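Local coordinates for protein glycosyltransferase Gtf1 (Streptococcus pneumoniae, PDB 4PQG) that belongs to the GT-B class of glycosyltransferases, carries an additional extended beta-sheet domain and holds uridine-5'-diphosphate in a pocket, at residues 208-213 and 236-241; 361-366 and 386-391. All blocks are in the same frame, centred on the assembly; numbering follows the deposited sequence.

Contact 1. Residues 208-213 and 236-241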
# COMPACT_ATOMS: atom_id res chain seq x y z
N PHE A 208 -16.23 -15.00 -10.30
CA PHE A 208 -16.34 -14.92 -8.86
C PHE A 208 -16.43 -13.45 -8.42
O PHE A 208 -17.31 -13.08 -7.62
CB PHE A 208 -15.11 -15.61 -8.23
CG PHE A 208 -15.11 -15.64 -6.73
CD1 PHE A 208 -16.14 -16.26 -6.02
CD2 PHE A 208 -14.04 -15.11 -6.02
CE1 PHE A 208 -16.11 -16.32 -4.64
CE2 PHE A 208 -14.00 -15.18 -4.64
CZ PHE A 208 -15.03 -15.79 -3.94
N VAL A 209 -15.54 -12.62 -8.96
CA VAL A 209 -15.57 -11.18 -8.68
C VAL A 209 -16.87 -10.55 -9.21
O VAL A 209 -17.41 -9.66 -8.57
CB VAL A 209 -14.31 -10.47 -9.25
CG1 VAL A 209 -14.44 -8.95 -9.16
CG2 VAL A 209 -13.08 -10.94 -8.47
N ARG A 210 -17.36 -11.02 -10.35
CA ARG A 210 -18.66 -10.55 -10.85
C ARG A 210 -19.78 -10.79 -9.82
O ARG A 210 -20.55 -9.88 -9.52
CB ARG A 210 -19.02 -11.19 -12.19
CG ARG A 210 -20.11 -10.43 -12.92
CD ARG A 210 -20.56 -11.14 -14.18
NE ARG A 210 -19.56 -11.02 -15.24
CZ ARG A 210 -19.28 -9.90 -15.92
NH1 ARG A 210 -19.91 -8.76 -15.65
NH2 ARG A 210 -18.35 -9.93 -16.87
N ALA A 211 -19.83 -12.02 -9.30
CA ALA A 211 -20.81 -12.41 -8.28
C ALA A 211 -20.68 -11.54 -7.05
O ALA A 211 -21.68 -11.12 -6.45
CB ALA A 211 -20.63 -13.88 -7.91
N PHE A 212 -19.44 -11.28 -6.65
CA PHE A 212 -19.17 -10.34 -5.59
C PHE A 212 -19.77 -8.95 -5.89
O PHE A 212 -20.53 -8.39 -5.08
CB PHE A 212 -17.67 -10.21 -5.34
CG PHE A 212 -17.33 -9.03 -4.46
CD1 PHE A 212 -17.51 -9.11 -3.09
CD2 PHE A 212 -16.87 -7.85 -5.01
CE1 PHE A 212 -17.23 -8.02 -2.27
CE2 PHE A 212 -16.59 -6.75 -4.21
CZ PHE A 212 -16.77 -6.84 -2.83
N MET A 213 -19.43 -8.41 -7.05
CA MET A 213 -19.94 -7.09 -7.45
C MET A 213 -21.48 -7.03 -7.41
O MET A 213 -22.04 -6.08 -6.88
CB MET A 213 -19.42 -6.69 -8.82
CG MET A 213 -17.92 -6.41 -8.87
SD MET A 213 -17.35 -5.01 -7.89
CE MET A 213 -18.01 -3.63 -8.84
N VAL A 236 -15.31 -5.21 -13.02
CA VAL A 236 -15.59 -4.00 -12.23
C VAL A 236 -16.27 -2.91 -13.10
O VAL A 236 -17.28 -2.32 -12.69
CB VAL A 236 -14.30 -3.47 -11.54
CG1 VAL A 236 -14.54 -2.14 -10.84
CG2 VAL A 236 -13.80 -4.48 -10.54
N PHE A 237 -15.72 -2.67 -14.29
CA PHE A 237 -16.25 -1.68 -15.22
C PHE A 237 -17.70 -1.98 -15.56
O PHE A 237 -18.56 -1.10 -15.45
CB PHE A 237 -15.39 -1.59 -16.51
CG PHE A 237 -14.29 -0.55 -16.46
CD1 PHE A 237 -14.10 0.33 -17.53
CD2 PHE A 237 -13.45 -0.44 -15.35
CE1 PHE A 237 -13.10 1.30 -17.49
CE2 PHE A 237 -12.45 0.54 -15.31
CZ PHE A 237 -12.27 1.41 -16.38
N GLU A 238 -17.97 -3.23 -15.92
CA GLU A 238 -19.31 -3.63 -16.34
C GLU A 238 -20.32 -3.49 -15.21
O GLU A 238 -21.40 -2.90 -15.40
CB GLU A 238 -19.29 -5.05 -16.87
CG GLU A 238 -18.69 -5.16 -18.26
CD GLU A 238 -18.52 -6.60 -18.71
OE1 GLU A 238 -18.78 -7.52 -17.90
OE2 GLU A 238 -18.13 -6.81 -19.86
N GLU A 239 -19.97 -4.01 -14.04
CA GLU A 239 -20.88 -4.01 -12.91
C GLU A 239 -21.04 -2.66 -12.24
O GLU A 239 -22.02 -2.43 -11.52
CB GLU A 239 -20.45 -5.06 -11.87
CG GLU A 239 -20.44 -6.48 -12.41
CD GLU A 239 -21.79 -6.91 -12.94
OE1 GLU A 239 -22.81 -6.60 -12.28
OE2 GLU A 239 -21.83 -7.55 -14.01
N ALA A 240 -20.10 -1.76 -12.48
CA ALA A 240 -20.15 -0.42 -11.90
C ALA A 240 -21.02 0.54 -12.72
O ALA A 240 -21.32 1.64 -12.24
CB ALA A 240 -18.75 0.15 -11.73
N GLN A 241 -21.41 0.15 -13.93
CA GLN A 241 -22.19 1.03 -14.81
C GLN A 241 -23.54 1.45 -14.22
O GLN A 241 -24.04 2.53 -14.52
CB GLN A 241 -22.37 0.40 -16.20
CG GLN A 241 -21.08 0.21 -16.97
CD GLN A 241 -20.22 1.47 -17.01
OE1 GLN A 241 -20.56 2.44 -17.69
NE2 GLN A 241 -19.12 1.47 -16.26

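Contact 2. Residues 361-366 and 386-391. With UDP (uridine-5'-diphosphate), chain C.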
# COMPACT_ATOMS: atom_id res chain seq x y z
N THR A 361 24.06 12.61 9.72
CA THR A 361 23.47 11.27 9.76
C THR A 361 22.32 11.14 8.76
O THR A 361 21.77 12.14 8.31
CB THR A 361 22.95 10.89 11.15
OG1 THR A 361 22.11 11.94 11.63
CG2 THR A 361 24.11 10.62 12.12
N PHE A 362 21.97 9.90 8.42
CA PHE A 362 20.99 9.61 7.37
C PHE A 362 20.25 8.35 7.77
O PHE A 362 20.81 7.27 7.74
CB PHE A 362 21.69 9.40 6.01
CG PHE A 362 20.75 9.11 4.85
CD1 PHE A 362 19.45 9.63 4.81
CD2 PHE A 362 21.19 8.36 3.77
CE1 PHE A 362 18.61 9.37 3.73
CE2 PHE A 362 20.35 8.11 2.68
CZ PHE A 362 19.06 8.62 2.67
N ASP A 363 18.98 8.51 8.18
CA ASP A 363 18.11 7.38 8.52
C ASP A 363 17.18 7.06 7.36
O ASP A 363 16.58 7.97 6.77
CB ASP A 363 17.32 7.67 9.80
CG ASP A 363 18.16 7.48 11.06
OD1 ASP A 363 19.23 6.81 10.99
OD2 ASP A 363 17.75 8.00 12.12
N ILE A 364 17.09 5.77 7.04
CA ILE A 364 16.33 5.29 5.89
C ILE A 364 15.16 4.41 6.37
O ILE A 364 15.37 3.32 6.89
CB ILE A 364 17.23 4.50 4.89
CG1 ILE A 364 18.32 5.41 4.31
CG2 ILE A 364 16.42 3.90 3.76
CD1 ILE A 364 19.45 4.67 3.60
N TYR A 365 13.95 4.92 6.20
CA TYR A 365 12.72 4.21 6.61
C TYR A 365 12.07 3.51 5.43
O TYR A 365 12.09 4.03 4.32
CB TYR A 365 11.73 5.19 7.24
CG TYR A 365 12.20 5.71 8.58
CD1 TYR A 365 11.77 5.12 9.76
CD2 TYR A 365 13.09 6.78 8.66
CE1 TYR A 365 12.21 5.57 10.99
CE2 TYR A 365 13.53 7.25 9.89
CZ TYR A 365 13.10 6.64 11.04
OH TYR A 365 13.54 7.10 12.26
N GLY A 366 11.52 2.33 5.67
CA GLY A 366 10.84 1.56 4.62
C GLY A 366 11.38 0.14 4.51
O GLY A 366 12.32 -0.23 5.21
N TYR A 386 26.65 6.18 10.94
CA TYR A 386 25.91 7.38 10.55
C TYR A 386 24.84 7.21 9.45
O TYR A 386 24.08 8.15 9.17
CB TYR A 386 26.87 8.53 10.23
CG TYR A 386 27.66 8.43 8.94
CD1 TYR A 386 27.24 9.10 7.80
CD2 TYR A 386 28.87 7.72 8.88
CE1 TYR A 386 27.97 9.04 6.61
CE2 TYR A 386 29.61 7.66 7.70
CZ TYR A 386 29.15 8.32 6.57
OH TYR A 386 29.86 8.28 5.39
N ILE A 387 24.81 6.04 8.82
CA ILE A 387 23.74 5.67 7.87
C ILE A 387 23.11 4.35 8.31
O ILE A 387 23.81 3.32 8.43
CB ILE A 387 24.23 5.58 6.40
CG1 ILE A 387 24.94 6.87 5.99
CG2 ILE A 387 23.06 5.33 5.45
CD1 ILE A 387 25.68 6.81 4.66
N GLN A 388 21.79 4.38 8.56
CA GLN A 388 21.06 3.21 9.08
C GLN A 388 19.67 2.98 8.46
O GLN A 388 18.96 3.93 8.13
CB GLN A 388 20.94 3.29 10.61
CG GLN A 388 22.24 3.00 11.34
CD GLN A 388 22.26 3.50 12.77
OE1 GLN A 388 21.22 3.82 13.35
NE2 GLN A 388 23.47 3.58 13.35
N LEU A 389 19.33 1.71 8.31
CA LEU A 389 18.02 1.27 7.85
C LEU A 389 17.15 1.04 9.07
O LEU A 389 17.49 0.25 9.96
CB LEU A 389 18.14 -0.04 7.06
CG LEU A 389 18.51 -0.04 5.56
CD1 LEU A 389 19.73 0.80 5.26
CD2 LEU A 389 18.72 -1.47 5.08
N LYS A 390 16.03 1.73 9.11
CA LYS A 390 15.17 1.71 10.29
C LYS A 390 13.99 0.75 10.15
O LYS A 390 13.30 0.51 11.13
CB LYS A 390 14.66 3.11 10.59
CG LYS A 390 15.76 4.16 10.75
CD LYS A 390 16.68 3.85 11.92
CE LYS A 390 16.08 4.41 13.20
NZ LYS A 390 16.75 3.81 14.40
N GLY A 391 13.76 0.22 8.95
CA GLY A 391 12.58 -0.62 8.72
C GLY A 391 11.37 0.23 8.38
O GLY A 391 11.47 1.46 8.32
N1 UDP C . 5.58 4.70 4.92
C2 UDP C . 5.48 4.29 6.27
N3 UDP C . 6.57 3.87 6.90
C4 UDP C . 7.77 3.82 6.31
C5 UDP C . 7.91 4.21 4.97
C6 UDP C . 6.78 4.66 4.29
O2 UDP C . 4.38 4.32 6.88
O4 UDP C . 8.75 3.42 6.98
C1' UDP C . 4.36 5.19 4.26
C2' UDP C . 4.46 6.71 4.14
O2' UDP C . 4.00 7.42 5.30
C3' UDP C . 3.62 7.04 2.92
C4' UDP C . 3.64 5.76 2.09
O4' UDP C . 4.25 4.74 2.91
O3' UDP C . 2.26 7.33 3.30
C5' UDP C . 4.48 5.90 0.82
O5' UDP C . 3.77 6.71 -0.10
PA UDP C . 4.53 7.53 -1.25
O1A UDP C . 3.50 8.28 -2.06
O2A UDP C . 5.63 8.31 -0.58
O3A UDP C . 5.38 6.46 -2.11
PB UDP C . 4.92 5.20 -2.99
O1B UDP C . 5.80 5.28 -4.22
O2B UDP C . 5.18 3.99 -2.11
O3B UDP C . 3.46 5.43 -3.34
O HOH W 1 21.94 7.31 11.19
O HOH W 2 14.67 0.77 6.30

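Contact 1. Residues 208-213 and 236-241
Glu238 OE1 is gripped by two nitrogens of Arg210, NH2 at 2.7 Å and NH1 at 2.8 Å. Both N-H groups converge end-on on this one oxygen and meet it nearly along its C-O axis, with the guanidinium and carboxylate planes nearly coplanar. The contact is a salt-bridge network between two neighbouring helices, 205-215 and 233-240, of the N-terminal Rossmann-like half of the GT-B fold; their short segments run roughly parallel, at 25°. Arg210 NH1 also donates to Glu239 OE2 at 2.8 Å, in the guanidinium plane but on the anti lone pair of a carboxylate turned 79° away. Two acids of consecutive residues thus share one cation and limit rotation of its end group. Arg210 CG, anti to the backbone N (chi1 -162°), passes 3.5 Å from Glu239 OE2, and a bend at chi3 then swings the guanidinium to the acids. Glu239 OE1 has a second, long and weak ion-pair partner in Lys214. Beneath the charged layer the contact turns apolar: Met213 CB packs against Glu239 CB at 3.6 Å, and the methionine chain, bent at chi2 and chi3, brings its methyl CE to 4.3 Å from Val236 CG1.

Contact 2. Residues 361-366 and 386-391
Lys390 lies alongside Tyr365 across two parallel strands, 361-365 and 387-391, the edge pair of a beta-alpha-beta unit in the C-terminal Rossmann-like half of this GT-B protein. Lys390 CB sits over one face of the tyrosine ring, a CH-pi contact offset toward the rim, 3.5 Å from Tyr365 CE1. Lys390 CG continues across the same ring to 3.6 Å from Tyr365 CZ. Chi2 (-63°) leads the chain off the ring, bringing Lys390 CD to 4.0 Å from Asp363 CG. Chi3 (-85°) directs Lys390 CE to 3.8 Å from Tyr365 OH, and Lys390 NZ stops 4.9 Å from Asp363 OD2, opposite in charge but not in contact. Tyr402 OH hydrogen-bonds Asp363 OD2 and Tyr365 OH, tying down the two groups the lysine lies along. On the other face Ile364 CD1 touches Ile387 CG2 and Leu389 CD1; helix 343-353 packs on Ile364 and helix 371-380 on the other two. At the strand ends Ile364 O accepts from Lys390 N at 2.8 Å and from a water that also bridges Gly366 O and Gly391 N. Gly366 N donates to Gly391 O from above the carbonyl plane, 65° out of it, and lies 3.3 Å from O4 of UDP.

How the contacts relate
From the N terminus the chain lays down the first strands of a parallel sheet, runs through the ten-stranded antiparallel sheet, and returns to the parallel one by helix 205-215. Contact 1 closes the short loop that follows, passing through strand 223-226 to join two helices beside that sheet. Strands 244-248, 282-285 and 308-310 complete it before the chain starts the second parallel sheet at 330-334. There contact 2 closes another short loop, around helix 371-380, and sets 387-391 at the sheet's edge. The loops follow in series, neither nesting nor crossing. The centres of contact 1 and contact 2 lie about 43 Å apart, on opposite sides of the chain's centre; of the two, contact 2 borders UDP.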